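Local atomic coordinates of luciferase-like monooxygenase (Streptomyces bottropensis, PDB entry 4US5), a protein that probably acts as a flavin-dependent monooxygenase of the bacterial luciferase family, inserting an oxygen atom from molecular oxygen into an organic substrate. Residues Leu34-Gly39 against Ser71-Gly76; Leu38-Phe43 against Phe333-Arg338; Gly78-Ser83 against Leu107-Ala112; Tyr85-Val90 against Trp138-Gln143; Ala236-Ala241 against Leu263-Met268. All blocks are in the same frame, centred on the assembly; numbering follows the deposited sequence.

Contact 1 (Leu34-Gly39 against Ser71-Gly76); sequences LADRLG and SGIRVG
The carboxylate of Asp36 is the flat group at the heart of this contact, and three successive backbone N-H groups, of Ser71, Gly72 and Ile73, close on it. OD1 takes two of them: Ile73 N, 2.9 Å from OD1, arrives almost in line with the C-O bond, while Gly72 N meets the syn lone pair of OD1, on the side of OD2. Ser71 N reaches OD2 at 2.9 Å from above the carboxylate plane, 38° out of it. Asp36 reaches the loop because its chi1 of -172° sets CG opposite the backbone N, and three bonds fix the rotation of the carboxylate. Beside it, Ile73 CD1 rests on Ala35 CB at 3.8 Å, and Ile73 CG2 packs against the CB of Asp36. The last turn of helix 21-38, closed by a Schellman motif at Gly39, is thus tied to the loop that leads from helix 59-68 into strand 74-81, with Tyr40 and, from strand 42-45, Phe43 packed on Ile73.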
# COMPACT_ATOMS: atom_id res chain seq x y z
N LEU B 34 1.88 -5.02 -20.45
CA LEU B 34 1.77 -4.68 -21.88
C LEU B 34 2.21 -3.25 -22.14
O LEU B 34 3.03 -2.99 -23.04
CB LEU B 34 0.37 -4.92 -22.39
CG LEU B 34 0.14 -4.58 -23.87
CD1 LEU B 34 1.02 -5.49 -24.77
CD2 LEU B 34 -1.30 -4.76 -24.23
N ALA B 35 1.69 -2.33 -21.34
CA ALA B 35 2.03 -0.93 -21.48
C ALA B 35 3.51 -0.68 -21.28
O ALA B 35 4.13 0.14 -21.99
CB ALA B 35 1.19 -0.10 -20.52
N ASP B 36 4.12 -1.41 -20.35
CA ASP B 36 5.55 -1.32 -20.14
C ASP B 36 6.28 -1.74 -21.43
O ASP B 36 7.14 -0.98 -21.94
CB ASP B 36 5.94 -2.22 -18.95
CG ASP B 36 7.39 -2.08 -18.51
OD1 ASP B 36 7.94 -0.99 -18.52
OD2 ASP B 36 7.94 -3.11 -18.06
N ARG B 37 5.95 -2.90 -21.95
CA ARG B 37 6.61 -3.44 -23.16
C ARG B 37 6.41 -2.54 -24.38
O ARG B 37 7.31 -2.40 -25.18
CB ARG B 37 6.07 -4.83 -23.49
CG ARG B 37 6.60 -5.85 -22.48
CD ARG B 37 6.31 -7.28 -22.86
NE ARG B 37 4.92 -7.48 -23.30
CZ ARG B 37 3.90 -7.79 -22.49
NH1 ARG B 37 4.08 -7.96 -21.17
NH2 ARG B 37 2.68 -7.98 -22.99
N LEU B 38 5.23 -1.95 -24.50
CA LEU B 38 4.89 -1.16 -25.69
C LEU B 38 5.45 0.25 -25.71
O LEU B 38 5.44 0.89 -26.75
CB LEU B 38 3.38 -1.09 -25.87
CG LEU B 38 2.70 -2.39 -26.29
CD1 LEU B 38 1.20 -2.18 -26.31
CD2 LEU B 38 3.20 -2.86 -27.65
N GLY B 39 5.91 0.75 -24.59
CA GLY B 39 6.51 2.07 -24.49
C GLY B 39 5.61 3.17 -23.99
O GLY B 39 5.87 4.34 -24.23
N SER B 71 9.40 -2.61 -15.56
CA SER B 71 10.76 -2.10 -15.45
C SER B 71 10.95 -0.69 -15.86
O SER B 71 11.75 0.01 -15.26
CB SER B 71 11.72 -2.97 -16.29
OG SER B 71 11.68 -4.30 -15.83
N GLY B 72 10.31 -0.28 -16.95
CA GLY B 72 10.59 1.06 -17.52
C GLY B 72 9.50 2.11 -17.31
O GLY B 72 9.78 3.26 -17.09
N ILE B 73 8.27 1.68 -17.41
CA ILE B 73 7.12 2.59 -17.22
C ILE B 73 7.14 3.17 -15.82
O ILE B 73 7.44 2.47 -14.85
CB ILE B 73 5.83 1.82 -17.53
CG1 ILE B 73 4.63 2.76 -17.80
CG2 ILE B 73 5.49 0.79 -16.45
CD1 ILE B 73 3.49 2.04 -18.47
N ARG B 74 6.79 4.44 -15.68
CA ARG B 74 6.55 5.01 -14.38
C ARG B 74 5.20 4.47 -13.85
O ARG B 74 4.36 4.04 -14.63
CB ARG B 74 6.50 6.53 -14.46
CG ARG B 74 7.84 7.17 -14.92
CD ARG B 74 7.78 8.68 -14.86
NE ARG B 74 7.62 9.13 -13.49
CZ ARG B 74 8.60 9.19 -12.58
NH1 ARG B 74 9.87 8.91 -12.91
NH2 ARG B 74 8.33 9.51 -11.35
N VAL B 75 5.10 4.35 -12.53
CA VAL B 75 3.88 3.82 -11.89
C VAL B 75 3.49 4.71 -10.79
O VAL B 75 4.35 5.22 -10.02
CB VAL B 75 4.10 2.39 -11.36
CG1 VAL B 75 2.80 1.75 -10.98
CG2 VAL B 75 4.79 1.51 -12.39
N GLY B 76 2.20 4.99 -10.66
CA GLY B 76 1.76 5.88 -9.62
C GLY B 76 0.26 5.99 -9.47
O GLY B 76 -0.51 5.21 -10.07

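Contact 2 (Leu38-Phe43 against Phe333-Arg338); sequences LGYERF and FELTPR
Tyr40 O is gripped by both terminal nitrogens of the C-terminal Arg338: NH1 and NH2 each lie 2.9 Å from Tyr40 O. The oxygen sits only 1° out of the guanidinium plane, so the group meets the carbonyl end-on as a two-pronged donor, although both bonds are bent, with N-H...O angles of 145°. An arginine chain extended from CG to NE spans the gap to the carbonyl, and NH1 has a second acceptor in Asp36 O, so two backbone oxygens hold the guanidinium in place. Nearby, the carboxylate of Glu41 is not in contact with it, but its opposite charge may add a weak attraction.

The apolar half belongs to Leu335. Its CD2 lies over one face of the Tyr40 ring, 4.1 Å from the ring centroid, in a CH-pi contact displaced toward the rim; the two side chains cross at roughly a right angle. Leu335 CB also sits 3.3 Å from Leu38 O. A water ties Leu38 O to Leu335 O, donating to both, and Gly39 CA comes 3.4 Å from Thr336 O in a CA-H...O contact. The tail after helix 319-332 therefore folds over the turn between helix 21-38 and strand 42-45, while the Tyr40 hydroxyl bonds to Tyr326 O of helix 319-332 and its ring packs on Ala330.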
# COMPACT_ATOMS: atom_id res chain seq x y z
N LEU B 38 5.23 -1.95 -24.50
CA LEU B 38 4.89 -1.16 -25.69
C LEU B 38 5.45 0.25 -25.71
O LEU B 38 5.44 0.89 -26.75
CB LEU B 38 3.38 -1.09 -25.87
CG LEU B 38 2.70 -2.39 -26.29
CD1 LEU B 38 1.20 -2.18 -26.31
CD2 LEU B 38 3.20 -2.86 -27.65
N GLY B 39 5.91 0.75 -24.59
CA GLY B 39 6.51 2.07 -24.49
C GLY B 39 5.61 3.17 -23.99
O GLY B 39 5.87 4.34 -24.23
N TYR B 40 4.54 2.82 -23.28
CA TYR B 40 3.78 3.86 -22.56
C TYR B 40 4.66 4.52 -21.50
O TYR B 40 5.56 3.88 -20.92
CB TYR B 40 2.48 3.26 -21.97
CG TYR B 40 1.38 2.98 -22.98
CD1 TYR B 40 1.45 1.92 -23.85
CD2 TYR B 40 0.22 3.77 -23.00
CE1 TYR B 40 0.43 1.67 -24.76
CE2 TYR B 40 -0.80 3.54 -23.90
CZ TYR B 40 -0.70 2.50 -24.79
OH TYR B 40 -1.69 2.26 -25.69
N GLU B 41 4.42 5.79 -21.23
CA GLU B 41 5.25 6.58 -20.32
C GLU B 41 5.02 6.27 -18.85
O GLU B 41 5.98 6.11 -18.09
CB GLU B 41 5.04 8.09 -20.50
CG GLU B 41 5.30 8.60 -21.87
CD GLU B 41 6.73 8.43 -22.33
OE1 GLU B 41 7.66 8.58 -21.47
OE2 GLU B 41 6.89 8.07 -23.52
N ARG B 42 3.74 6.22 -18.44
CA ARG B 42 3.36 5.99 -17.04
C ARG B 42 2.06 5.21 -16.97
O ARG B 42 1.25 5.22 -17.90
CB ARG B 42 3.26 7.28 -16.22
CG ARG B 42 2.09 8.21 -16.57
CD ARG B 42 2.33 9.64 -16.08
NE ARG B 42 3.32 10.36 -16.88
CZ ARG B 42 4.44 10.92 -16.40
NH1 ARG B 42 4.78 10.81 -15.12
NH2 ARG B 42 5.24 11.59 -17.22
N PHE B 43 1.86 4.57 -15.83
CA PHE B 43 0.67 3.78 -15.56
C PHE B 43 0.14 4.30 -14.23
O PHE B 43 0.80 4.14 -13.19
CB PHE B 43 1.04 2.31 -15.46
CG PHE B 43 -0.17 1.38 -15.37
CD1 PHE B 43 -0.82 1.18 -14.16
CD2 PHE B 43 -0.65 0.75 -16.49
CE1 PHE B 43 -1.91 0.36 -14.08
CE2 PHE B 43 -1.73 -0.08 -16.41
CZ PHE B 43 -2.36 -0.29 -15.20
N PHE B 333 0.44 5.73 -32.55
CA PHE B 333 1.28 6.82 -32.07
C PHE B 333 2.79 6.52 -32.16
O PHE B 333 3.60 7.28 -31.64
CB PHE B 333 0.85 7.21 -30.65
CG PHE B 333 -0.41 7.99 -30.63
CD1 PHE B 333 -1.65 7.34 -30.70
CD2 PHE B 333 -0.38 9.36 -30.68
CE1 PHE B 333 -2.81 8.06 -30.71
CE2 PHE B 333 -1.55 10.07 -30.71
CZ PHE B 333 -2.76 9.42 -30.74
N GLU B 334 3.13 5.45 -32.85
CA GLU B 334 4.52 5.14 -33.17
C GLU B 334 5.38 4.99 -31.92
O GLU B 334 6.51 5.48 -31.85
CB GLU B 334 5.11 6.21 -34.16
CG GLU B 334 4.41 6.11 -35.50
CD GLU B 334 4.80 7.21 -36.51
OE1 GLU B 334 5.74 8.02 -36.27
OE2 GLU B 334 4.13 7.28 -37.51
N LEU B 335 4.80 4.37 -30.89
CA LEU B 335 5.55 4.17 -29.66
C LEU B 335 6.75 3.24 -29.94
O LEU B 335 6.62 2.23 -30.63
CB LEU B 335 4.67 3.57 -28.57
CG LEU B 335 4.02 4.57 -27.59
CD1 LEU B 335 3.23 5.62 -28.35
CD2 LEU B 335 3.16 3.85 -26.59
N THR B 336 7.87 3.56 -29.32
CA THR B 336 9.03 2.68 -29.32
C THR B 336 8.90 1.67 -28.16
O THR B 336 8.87 2.07 -27.00
CB THR B 336 10.32 3.50 -29.14
OG1 THR B 336 10.47 4.41 -30.23
CG2 THR B 336 11.55 2.60 -29.08
N PRO B 337 8.85 0.36 -28.47
CA PRO B 337 8.80 -0.65 -27.42
C PRO B 337 10.05 -0.68 -26.56
O PRO B 337 11.11 -0.17 -26.96
CB PRO B 337 8.62 -1.96 -28.16
CG PRO B 337 8.98 -1.70 -29.59
CD PRO B 337 8.95 -0.23 -29.83
N ARG B 338 9.91 -1.24 -25.34
CA ARG B 338 11.03 -1.39 -24.42
C ARG B 338 11.69 -2.74 -24.56
O ARG B 338 11.08 -3.67 -25.08
CB ARG B 338 10.53 -1.21 -22.96
CG ARG B 338 10.12 0.22 -22.64
CD ARG B 338 9.99 0.47 -21.15
NE ARG B 338 9.74 1.86 -20.88
CZ ARG B 338 8.51 2.43 -20.86
NH1 ARG B 338 7.42 1.73 -21.15
NH2 ARG B 338 8.40 3.72 -20.61
O HOH W 1 5.35 0.15 -29.31

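Contact 3 (Gly78-Ser83 against Leu107-Ala112); sequences GGVLLS and LGIGRA. With NA (sodium ion), chain N.
Leu82 CB meets Ile109 CG2 at 3.7 Å, the closest approach of two apolar side chains here. Ile109 sends out two branches: with chi1 at -64°, CG2 stands opposite the backbone N and fits against CB and CD2 of Leu82, in the 3-10 turn after the strand, while CD1 goes to Val80 CB. Val80 CG2 reaches Leu107 CD1, so Val80 lies between Ile109 and Leu107. Having no side chain, Gly79 lets the backbones close: its CA comes 3.3 Å from Gly108 O, following a cis peptide bond between Gly78 and Gly79. Parallel pairing is carried by Val80 N to Gly108 O, 2.8 Å, and Gly110 N to Val80 O, 3.0 Å.

Farther along, Leu81 CD2 lies 3.4 Å from Arg111 O. A sodium ion is bound by Gly110 O at 2.7 Å, with Ser83 OG close by at 3.1 Å from the ion. A water bridges Ser83 OG and Ala112 N. Strands 74-81 and 105-110 are joined through helix 87-100 in a beta-alpha-beta crossover of the TIM-barrel sheet: Val90 and Phe94 of that helix cover Leu82, Val80 and Leu107, and helix 134-147 closes over Leu82 and Ser83.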
# COMPACT_ATOMS: atom_id res chain seq x y z
N GLY B 78 -3.31 8.03 -9.75
CA GLY B 78 -4.05 9.00 -10.60
C GLY B 78 -5.55 8.99 -10.28
O GLY B 78 -6.34 8.58 -11.12
N GLY B 79 -5.94 9.39 -9.08
CA GLY B 79 -5.07 10.00 -8.08
C GLY B 79 -5.46 9.61 -6.66
O GLY B 79 -6.59 9.17 -6.41
N VAL B 80 -4.55 9.81 -5.72
CA VAL B 80 -4.86 9.68 -4.31
C VAL B 80 -5.78 10.83 -3.86
O VAL B 80 -5.51 11.98 -4.13
CB VAL B 80 -3.58 9.67 -3.46
CG1 VAL B 80 -3.89 9.91 -1.98
CG2 VAL B 80 -2.87 8.35 -3.63
N LEU B 81 -6.84 10.48 -3.16
CA LEU B 81 -7.81 11.49 -2.67
C LEU B 81 -7.33 12.11 -1.34
O LEU B 81 -7.71 11.70 -0.24
CB LEU B 81 -9.16 10.85 -2.54
CG LEU B 81 -9.66 10.19 -3.81
CD1 LEU B 81 -11.05 9.59 -3.57
CD2 LEU B 81 -9.65 11.08 -5.04
N LEU B 82 -6.44 13.08 -1.49
CA LEU B 82 -5.64 13.59 -0.39
C LEU B 82 -6.50 14.22 0.71
O LEU B 82 -6.09 14.24 1.87
CB LEU B 82 -4.62 14.59 -0.91
CG LEU B 82 -3.69 15.22 0.11
CD1 LEU B 82 -2.87 14.20 0.87
CD2 LEU B 82 -2.75 16.22 -0.60
N SER B 83 -7.70 14.68 0.36
CA SER B 83 -8.58 15.27 1.36
C SER B 83 -9.00 14.29 2.41
O SER B 83 -9.48 14.69 3.45
CB SER B 83 -9.84 15.83 0.73
OG SER B 83 -9.53 16.90 -0.14
N LEU B 107 3.14 10.48 -7.60
CA LEU B 107 2.10 10.73 -6.67
C LEU B 107 1.11 11.74 -7.26
O LEU B 107 1.23 12.96 -7.03
CB LEU B 107 2.70 11.24 -5.36
CG LEU B 107 1.78 11.63 -4.21
CD1 LEU B 107 0.63 10.65 -4.02
CD2 LEU B 107 2.59 11.74 -2.92
N GLY B 108 0.16 11.24 -8.03
CA GLY B 108 -0.94 12.04 -8.52
C GLY B 108 -1.99 12.19 -7.44
O GLY B 108 -2.33 11.22 -6.76
N ILE B 109 -2.48 13.41 -7.29
CA ILE B 109 -3.44 13.79 -6.24
C ILE B 109 -4.70 14.26 -6.93
O ILE B 109 -4.63 15.04 -7.86
CB ILE B 109 -2.88 14.97 -5.42
CG1 ILE B 109 -1.61 14.57 -4.69
CG2 ILE B 109 -3.93 15.50 -4.45
CD1 ILE B 109 -1.76 13.39 -3.78
N GLY B 110 -5.83 13.74 -6.49
CA GLY B 110 -7.12 14.10 -7.06
C GLY B 110 -8.13 14.56 -6.02
O GLY B 110 -7.93 14.34 -4.83
N ARG B 111 -9.21 15.17 -6.51
CA ARG B 111 -10.28 15.70 -5.64
C ARG B 111 -11.23 14.62 -5.14
O ARG B 111 -11.61 13.74 -5.89
CB ARG B 111 -11.15 16.74 -6.35
CG ARG B 111 -10.61 18.14 -6.40
CD ARG B 111 -11.70 19.16 -6.28
NE ARG B 111 -11.17 20.36 -5.66
CZ ARG B 111 -11.08 20.57 -4.34
NH1 ARG B 111 -11.55 19.68 -3.45
NH2 ARG B 111 -10.52 21.69 -3.91
N ALA B 112 -11.72 14.80 -3.90
CA ALA B 112 -12.66 13.88 -3.28
C ALA B 112 -14.12 14.38 -3.39
O ALA B 112 -15.01 13.87 -2.68
CB ALA B 112 -12.29 13.68 -1.84
NA NA N . -8.99 14.76 -2.38
O HOH W 2 -10.88 17.34 -2.29

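Contact 4 (Tyr85-Val90 against Trp138-Gln143); sequences YSPLKV and WRRLEQ
Van der Waals packing centres on Pro87, whose ring lies against Arg140 and Gln143 of helix 134-147. Its CG lies 3.8 Å from Arg140 O and 3.6 Å from Gln143 OE1, and its CB is 4.0 Å from Gln143 CB. The ring crosses the Arg140 side chain at about a right angle and meets Gln143 at a slant. Gln143, extended beyond CG, lays its amide oxygen beside the proline ring.

The polar approach is made by Arg140. Its chain, extended from CG to NE, brings NH1 2.7 Å from Tyr85 O, which lies at the edge of the guanidinium and in its plane; the geometry is too bent for a hydrogen bond. The firm partners are acidic: NE pairs with Asp136 one turn back on the same helix, and NH1 with Asp125 of the second subunit.

Capping forms the third group. Ser86 stands at the N-cap of helix 87-100, where its OG accepts weakly from Leu88 N and Lys89 N and also bonds to Ala122 O of the second subunit. Lys89 NZ forms a salt bridge with Glu60 of that subunit, so this corner of the chain lies at the dimer interface. Two helices outside the parallel sheet meet here through a proline at a capped helix start, in keeping with the helical layer around a TIM barrel.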
# COMPACT_ATOMS: atom_id res chain seq x y z
N TYR B 85 -6.94 11.96 3.81
CA TYR B 85 -5.81 11.41 4.50
C TYR B 85 -4.91 12.47 5.13
O TYR B 85 -4.83 13.57 4.64
CB TYR B 85 -4.96 10.60 3.51
CG TYR B 85 -5.75 9.55 2.78
CD1 TYR B 85 -6.35 8.50 3.47
CD2 TYR B 85 -5.99 9.65 1.43
CE1 TYR B 85 -7.13 7.57 2.83
CE2 TYR B 85 -6.73 8.69 0.75
CZ TYR B 85 -7.29 7.65 1.46
OH TYR B 85 -7.99 6.69 0.79
N SER B 86 -4.17 12.07 6.15
CA SER B 86 -3.05 12.87 6.63
C SER B 86 -2.02 13.01 5.52
O SER B 86 -1.60 12.02 4.96
CB SER B 86 -2.40 12.17 7.82
OG SER B 86 -1.12 12.69 8.08
N PRO B 87 -1.58 14.25 5.22
CA PRO B 87 -0.51 14.40 4.26
C PRO B 87 0.80 13.70 4.65
O PRO B 87 1.53 13.27 3.78
CB PRO B 87 -0.33 15.91 4.15
CG PRO B 87 -1.68 16.45 4.49
CD PRO B 87 -2.17 15.56 5.58
N LEU B 88 1.06 13.53 5.95
CA LEU B 88 2.24 12.81 6.37
C LEU B 88 2.14 11.32 6.02
O LEU B 88 3.09 10.72 5.57
CB LEU B 88 2.46 12.96 7.86
CG LEU B 88 3.60 12.13 8.44
CD1 LEU B 88 4.93 12.43 7.76
CD2 LEU B 88 3.68 12.36 9.93
N LYS B 89 0.99 10.75 6.29
CA LYS B 89 0.75 9.35 5.91
C LYS B 89 0.96 9.14 4.44
O LYS B 89 1.64 8.21 4.03
CB LYS B 89 -0.65 8.93 6.32
CG LYS B 89 -1.06 7.53 5.84
CD LYS B 89 -0.08 6.45 6.26
CE LYS B 89 -0.62 5.07 5.87
NZ LYS B 89 0.29 3.97 6.29
N VAL B 90 0.36 9.97 3.61
CA VAL B 90 0.56 9.86 2.18
C VAL B 90 2.05 9.96 1.79
O VAL B 90 2.54 9.19 0.95
CB VAL B 90 -0.30 10.88 1.41
CG1 VAL B 90 -0.02 10.84 -0.09
CG2 VAL B 90 -1.77 10.60 1.66
N TRP B 138 -5.66 22.35 -1.40
CA TRP B 138 -4.42 23.03 -1.80
C TRP B 138 -3.50 23.23 -0.61
O TRP B 138 -2.27 23.12 -0.74
CB TRP B 138 -4.68 24.37 -2.50
CG TRP B 138 -5.79 24.35 -3.52
CD1 TRP B 138 -6.75 25.31 -3.68
CD2 TRP B 138 -6.07 23.33 -4.50
NE1 TRP B 138 -7.60 24.96 -4.69
CE2 TRP B 138 -7.21 23.75 -5.21
CE3 TRP B 138 -5.47 22.11 -4.84
CZ2 TRP B 138 -7.78 22.99 -6.26
CZ3 TRP B 138 -6.03 21.35 -5.87
CH2 TRP B 138 -7.18 21.80 -6.57
N ARG B 139 -4.07 23.44 0.57
CA ARG B 139 -3.31 23.46 1.81
C ARG B 139 -2.66 22.09 2.13
O ARG B 139 -1.50 22.03 2.53
CB ARG B 139 -4.21 23.83 2.97
CG ARG B 139 -3.48 24.13 4.27
CD ARG B 139 -4.40 24.20 5.48
NE ARG B 139 -5.35 25.33 5.41
CZ ARG B 139 -5.12 26.56 5.91
NH1 ARG B 139 -3.97 26.85 6.52
NH2 ARG B 139 -6.05 27.50 5.80
N ARG B 140 -3.43 21.03 1.99
CA ARG B 140 -2.90 19.66 2.20
C ARG B 140 -1.78 19.36 1.22
O ARG B 140 -0.78 18.74 1.56
CB ARG B 140 -4.01 18.64 2.02
CG ARG B 140 -4.94 18.52 3.17
CD ARG B 140 -6.17 17.70 2.80
NE ARG B 140 -7.06 17.69 3.92
CZ ARG B 140 -6.99 16.86 4.94
NH1 ARG B 140 -6.14 15.86 4.94
NH2 ARG B 140 -7.82 17.02 5.95
N LEU B 141 -1.95 19.83 0.01
CA LEU B 141 -0.98 19.63 -1.03
C LEU B 141 0.35 20.34 -0.70
O LEU B 141 1.42 19.80 -0.95
CB LEU B 141 -1.60 20.11 -2.35
CG LEU B 141 -0.97 19.77 -3.69
CD1 LEU B 141 -0.63 18.31 -3.83
CD2 LEU B 141 -1.96 20.19 -4.78
N GLU B 142 0.26 21.53 -0.13
CA GLU B 142 1.46 22.23 0.37
C GLU B 142 2.10 21.47 1.52
O GLU B 142 3.31 21.38 1.61
CB GLU B 142 1.11 23.64 0.92
CG GLU B 142 2.15 24.69 0.50
CD GLU B 142 1.88 25.21 -0.88
OE1 GLU B 142 1.13 26.22 -1.00
OE2 GLU B 142 2.43 24.60 -1.83
N GLN B 143 1.28 20.99 2.44
CA GLN B 143 1.78 20.20 3.55
C GLN B 143 2.50 18.94 3.05
O GLN B 143 3.55 18.56 3.55
CB GLN B 143 0.65 19.73 4.43
CG GLN B 143 0.04 20.73 5.38
CD GLN B 143 -0.93 20.01 6.30
OE1 GLN B 143 -2.07 19.73 5.92
NE2 GLN B 143 -0.47 19.64 7.49

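Contact 5 (Ala236-Ala241 against Leu263-Met268); sequences AQRVYA and LAVAEM
Val265 turns CG2 anti to its own carbonyl carbon, with CG1 anti to the backbone N (chi1 167°), and it is CG2 that reaches helix 233-251. There the methyl sits 3.6 Å from Ala241 CB and 3.9 Å from Arg238 CA, in the notch between two residues spaced nearly one turn apart. Arg238 sends CG anti to its backbone N (chi1 173°) and continues extended to NE, so its aliphatic start runs past the valine at about a right angle, with CG 4.0 Å from Val265 CG2.

Ala264 supplies the tightest approach. Its CB lies 3.3 Å from Ala241 O, and the two alanine CB atoms are 3.7 Å apart. Small side chains on both helices allow the backbones to come this close, with the segment axes 8.3 Å apart. Met268, present as selenomethionine, brings its CG to the margin, 4.3 Å from Ala241 O.

No hydrogen bond crosses between the segments. The charged end of Arg238 is held instead by salt bridges to Asp262, just before the second segment, and to Glu235 one turn back on its own helix. Glu267 is similarly paired with Lys270. The axes of segments 236-241 and 263-268 run at 86°: a helix-helix crossing lined by Ala241, Ala264 and Val265 at the periphery of the TIM-barrel domain, where helix 233-251 lies against strands 221-229 and 286-289 through Tyr240.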
# COMPACT_ATOMS: atom_id res chain seq x y z
N ALA B 236 -14.94 -0.87 -33.35
CA ALA B 236 -14.82 0.11 -32.25
C ALA B 236 -16.19 0.44 -31.69
O ALA B 236 -16.35 0.56 -30.46
CB ALA B 236 -14.13 1.38 -32.71
N GLN B 237 -17.19 0.63 -32.57
CA GLN B 237 -18.54 0.99 -32.09
C GLN B 237 -19.15 -0.13 -31.27
O GLN B 237 -19.83 0.12 -30.28
CB GLN B 237 -19.49 1.34 -33.24
CG GLN B 237 -19.21 2.71 -33.85
CD GLN B 237 -19.37 3.84 -32.86
OE1 GLN B 237 -20.32 3.86 -32.06
NE2 GLN B 237 -18.46 4.76 -32.88
N ARG B 238 -18.89 -1.37 -31.67
CA ARG B 238 -19.37 -2.52 -30.92
C ARG B 238 -18.75 -2.52 -29.49
O ARG B 238 -19.48 -2.65 -28.50
CB ARG B 238 -19.00 -3.82 -31.62
CG ARG B 238 -19.30 -5.09 -30.83
CD ARG B 238 -18.76 -6.35 -31.50
NE ARG B 238 -18.76 -7.45 -30.52
CZ ARG B 238 -17.79 -7.73 -29.66
NH1 ARG B 238 -16.62 -7.09 -29.69
NH2 ARG B 238 -17.95 -8.72 -28.80
N VAL B 239 -17.44 -2.37 -29.41
CA VAL B 239 -16.74 -2.36 -28.09
C VAL B 239 -17.25 -1.15 -27.22
O VAL B 239 -17.45 -1.28 -26.01
CB VAL B 239 -15.20 -2.33 -28.28
CG1 VAL B 239 -14.49 -2.26 -26.92
CG2 VAL B 239 -14.73 -3.55 -29.05
N TYR B 240 -17.54 -0.02 -27.87
CA TYR B 240 -18.03 1.19 -27.21
C TYR B 240 -19.45 1.07 -26.65
O TYR B 240 -19.81 1.79 -25.75
CB TYR B 240 -18.00 2.35 -28.23
CG TYR B 240 -18.44 3.68 -27.74
CD1 TYR B 240 -17.93 4.23 -26.56
CD2 TYR B 240 -19.31 4.46 -28.51
CE1 TYR B 240 -18.32 5.49 -26.13
CE2 TYR B 240 -19.68 5.74 -28.10
CZ TYR B 240 -19.18 6.25 -26.93
OH TYR B 240 -19.58 7.49 -26.52
N ALA B 241 -20.22 0.13 -27.16
CA ALA B 241 -21.60 -0.04 -26.74
C ALA B 241 -21.74 -0.31 -25.23
O ALA B 241 -22.67 0.14 -24.59
CB ALA B 241 -22.26 -1.15 -27.54
N LEU B 263 -24.46 -7.74 -25.97
CA LEU B 263 -25.68 -7.38 -25.25
C LEU B 263 -25.93 -5.88 -25.31
O LEU B 263 -27.07 -5.42 -25.52
CB LEU B 263 -25.57 -7.80 -23.79
CG LEU B 263 -26.78 -7.58 -22.86
CD1 LEU B 263 -26.76 -8.56 -21.67
CD2 LEU B 263 -26.87 -6.16 -22.33
N ALA B 264 -24.88 -5.10 -25.07
CA ALA B 264 -25.02 -3.65 -25.10
C ALA B 264 -25.43 -3.13 -26.49
O ALA B 264 -26.21 -2.20 -26.59
CB ALA B 264 -23.72 -2.97 -24.63
N VAL B 265 -24.89 -3.72 -27.54
CA VAL B 265 -25.23 -3.29 -28.91
C VAL B 265 -26.74 -3.44 -29.10
O VAL B 265 -27.42 -2.48 -29.49
CB VAL B 265 -24.47 -4.10 -29.97
CG1 VAL B 265 -25.06 -3.87 -31.38
CG2 VAL B 265 -23.00 -3.71 -29.98
N ALA B 266 -27.26 -4.62 -28.75
CA ALA B 266 -28.69 -4.92 -28.83
C ALA B 266 -29.53 -3.95 -28.03
O ALA B 266 -30.51 -3.40 -28.56
CB ALA B 266 -28.96 -6.36 -28.36
N GLU B 267 -29.16 -3.71 -26.78
CA GLU B 267 -29.89 -2.74 -25.95
C GLU B 267 -29.91 -1.33 -26.52
O GLU B 267 -30.94 -0.64 -26.45
CB GLU B 267 -29.34 -2.69 -24.52
CG GLU B 267 -29.67 -3.90 -23.67
CD GLU B 267 -31.18 -4.09 -23.53
OE1 GLU B 267 -31.84 -3.24 -22.89
OE2 GLU B 267 -31.70 -5.05 -24.13
N MSE B 268 -28.77 -0.86 -27.04
CA MSE B 268 -28.70 0.53 -27.46
C MSE B 268 -29.43 0.74 -28.77
O MSE B 268 -29.73 1.86 -29.12
CB MSE B 268 -27.26 1.01 -27.58
CG MSE B 268 -26.59 1.02 -26.19
SE MSE B 268 -27.50 2.06 -24.83
CE MSE B 268 -27.57 3.82 -25.70

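Contacts 1 and 2 share Leu38 and Gly39 and meet directly, Ile73 packing on Tyr40; the first is buried, the second a surface closure by the C-terminal tail. Contact 3, also buried, continues along strand 74-81 from contact 1 and is the one contact built on sheet pairing. It touches contact 4 through Leu82 and Arg140. Contacts 4 and 5 are buried too, though their centres lie about 20 and 24 Å from the chain centre. Chemistry follows place: carboxylate and guanidinium grips on backbone at the helix 21-38 end, strand bonds and a sodium ion in contact 3, proline packing with charged partners across the dimer in contact 4, and small apolar side chains in contact 5.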